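Local coordinates for chain length determinant protein (Shigella flexneri, PDB 4ZM5) that regulates the chain length of lipopolysaccharide O-antigen, probably by controlling how far the polysaccharide is polymerised at the inner membrane, at residues 9-14 with 228-233. The protein carries 1 engineered substitution. Sequence-based numbering, arbitrary orientation.
Sequences TAIITQ and RYVMKP
Five backbone hydrogen bonds join the antiparallel segments at Ile-11 and Thr-13, opposite Val-230, Met-231 and Arg-228, and the register slips by one residue between them. The slip is a classic beta bulge: Val-230 and Met-231 both face Ile-11. Ile-11 O takes both of their amides, from Val-230 N at 2.8 Å and from Met-231 N at 3.1 Å. The Met-231 amide lies in the carbonyl plane on a lone pair, while that of Val-230 is tilted 29° from it. Ile-11 N returns a bond to Met-231 O, and Thr-13 N and O bond Arg-228 O and N.

Ile-11, Thr-13, Arg-228 and Met-231 share one face; Val-230 points at the other segment and packs against Ile-11 and Thr-13. Ile-11 CG2 packs on Val-230 CB at 3.7 Å. The Met-231 chain leaves extended and bends at its last torsion (chi3 72°), which brings CE to Thr-9 CG2 (3.8 Å) and Ile-11 CG1. Thr-13 CG2 touches Val-230 CG2 and sits over one face of the Arg-228 guanidinium, 3.4 Å from NH2. A bend at chi3 (81°) turns this guanidinium back beside Thr-13. A water in its plane accepts from Arg-228 NE and donates to Gln-14 O, bridging the loop residue Gln-14 and Arg-228 at the start of strand 228-229. A second subunit packs here, with Glu-58 of that chain on Thr-9 and Met-231.

On the other face Ile-12 and Tyr-229 run side by side, with Ile-12 CD1 3.6 Å from Tyr-229 CE1. Ala-10 CB lies at the edge of the same ring, and helix 91-159 covers both Ala-10 and Tyr-229.

Strand 6-13 pairs with strand 82-88 on its other side, and the short strand 228-229 is outermost in this chain's sheet. This bulged antiparallel pairing belongs to the mixed alpha/beta base domain from which the long helix of Wzz-type chain-length regulators rises.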
loop_
_atom_site.group_PDB
_atom_site.type_symbol
_atom_site.label_atom_id
_atom_site.label_comp_id
_atom_site.label_asym_id
_atom_site.label_seq_id
_atom_site.Cartn_x
_atom_site.Cartn_y
_atom_site.Cartn_z
ATOM N N THR B 9 -4.701 36.977 6.892
ATOM C CA THR B 9 -4.944 35.615 7.346
ATOM C C THR B 9 -5.497 34.759 6.218
ATOM O O THR B 9 -6.287 35.229 5.390
ATOM C CB THR B 9 -5.917 35.647 8.554
ATOM O OG1 THR B 9 -5.361 36.464 9.563
ATOM C CG2 THR B 9 -6.148 34.294 9.165
ATOM N N ALA B 10 -5.103 33.485 6.236
ATOM C CA ALA B 10 -5.588 32.433 5.347
ATOM C C ALA B 10 -5.828 31.172 6.172
ATOM O O ALA B 10 -5.165 30.973 7.197
ATOM C CB ALA B 10 -4.598 32.170 4.220
ATOM N N ILE B 11 -6.815 30.357 5.776
ATOM C CA ILE B 11 -7.095 29.089 6.459
ATOM C C ILE B 11 -6.983 27.997 5.427
ATOM O O ILE B 11 -7.646 28.030 4.394
ATOM C CB ILE B 11 -8.424 29.040 7.258
ATOM C CG1 ILE B 11 -8.447 30.152 8.328
ATOM C CG2 ILE B 11 -8.594 27.667 7.902
ATOM C CD1 ILE B 11 -9.776 30.460 8.941
ATOM N N ILE B 12 -6.139 27.037 5.726
ATOM C CA ILE B 12 -5.818 25.944 4.832
ATOM C C ILE B 12 -6.086 24.594 5.520
ATOM O O ILE B 12 -5.917 24.475 6.739
ATOM C CB ILE B 12 -4.340 26.202 4.428
ATOM C CG1 ILE B 12 -4.280 26.940 3.087
ATOM C CG2 ILE B 12 -3.385 25.000 4.530
ATOM C CD1 ILE B 12 -2.946 27.719 2.803
ATOM N N THR B 13 -6.598 23.603 4.750
ATOM C CA THR B 13 -6.837 22.260 5.298
ATOM C C THR B 13 -6.348 21.215 4.271
ATOM O O THR B 13 -5.789 21.576 3.228
ATOM C CB THR B 13 -8.290 22.046 5.792
ATOM O OG1 THR B 13 -8.317 20.879 6.611
ATOM C CG2 THR B 13 -9.304 21.906 4.670
ATOM N N GLN B 14 -6.548 19.929 4.598
ATOM C CA GLN B 14 -6.154 18.822 3.742
ATOM C C GLN B 14 -6.867 18.922 2.401
ATOM O O GLN B 14 -7.999 19.439 2.324
ATOM C CB GLN B 14 -6.449 17.464 4.415
ATOM C CG GLN B 14 -7.922 17.145 4.638
ATOM C CD GLN B 14 -8.154 15.956 5.537
ATOM O OE1 GLN B 14 -7.230 15.280 5.990
ATOM N NE2 GLN B 14 -9.405 15.689 5.838
ATOM N N ARG B 228 -6.104 22.622 0.485
ATOM C CA ARG B 228 -7.366 23.176 0.038
ATOM C C ARG B 228 -7.600 24.414 0.871
ATOM O O ARG B 228 -7.373 24.380 2.085
ATOM C CB ARG B 228 -8.490 22.142 0.217
ATOM C CG ARG B 228 -9.873 22.696 -0.013
ATOM C CD ARG B 228 -10.953 21.653 0.128
ATOM N NE ARG B 228 -11.342 21.370 1.509
ATOM C CZ ARG B 228 -12.143 22.131 2.256
ATOM N NH1 ARG B 228 -12.592 23.295 1.792
ATOM N NH2 ARG B 228 -12.491 21.739 3.468
ATOM N N TYR B 229 -8.005 25.521 0.238
ATOM C CA TYR B 229 -8.281 26.727 0.996
ATOM C C TYR B 229 -9.645 26.651 1.614
ATOM O O TYR B 229 -10.610 26.256 0.961
ATOM C CB TYR B 229 -8.219 27.994 0.128
ATOM C CG TYR B 229 -6.846 28.553 -0.166
ATOM C CD1 TYR B 229 -6.101 29.191 0.827
ATOM C CD2 TYR B 229 -6.347 28.574 -1.468
ATOM C CE1 TYR B 229 -4.860 29.766 0.542
ATOM C CE2 TYR B 229 -5.107 29.140 -1.761
ATOM C CZ TYR B 229 -4.374 29.742 -0.757
ATOM O OH TYR B 229 -3.176 30.316 -1.075
ATOM N N VAL B 230 -9.721 27.045 2.871
ATOM C CA VAL B 230 -10.961 27.222 3.594
ATOM C C VAL B 230 -11.276 28.712 3.403
ATOM O O VAL B 230 -12.421 29.085 3.119
ATOM C CB VAL B 230 -10.851 26.776 5.076
ATOM C CG1 VAL B 230 -12.051 27.248 5.880
ATOM C CG2 VAL B 230 -10.708 25.275 5.191
ATOM N N MET B 231 -10.211 29.543 3.486
ATOM C CA MET B 231 -10.222 30.987 3.323
ATOM C C MET B 231 -8.894 31.440 2.705
ATOM O O MET B 231 -7.830 31.172 3.272
ATOM C CB MET B 231 -10.451 31.647 4.700
ATOM C CG MET B 231 -10.711 33.124 4.651
ATOM S SD MET B 231 -10.809 33.811 6.319
ATOM C CE MET B 231 -9.104 33.714 6.794
ATOM N N LYS B 232 -8.956 32.143 1.558
ATOM C CA LYS B 232 -7.766 32.683 0.874
ATOM C C LYS B 232 -7.200 33.891 1.666
ATOM O O LYS B 232 -7.935 34.406 2.509
ATOM C CB LYS B 232 -8.110 33.066 -0.561
ATOM C CG LYS B 232 -8.587 31.856 -1.382
ATOM C CD LYS B 232 -8.478 32.113 -2.854
ATOM C CE LYS B 232 -8.838 30.908 -3.671
ATOM N NZ LYS B 232 -8.490 31.104 -5.106
ATOM N N PRO B 233 -5.918 34.356 1.470
ATOM C CA PRO B 233 -5.419 35.491 2.287
ATOM C C PRO B 233 -6.348 36.708 2.254
ATOM O O PRO B 233 -6.769 37.161 1.181
ATOM C CB PRO B 233 -4.049 35.817 1.681
ATOM C CG PRO B 233 -3.615 34.556 1.066
ATOM C CD PRO B 233 -4.864 33.878 0.548
HETATM O O HOH W 1 -10.697 18.545 2.480
#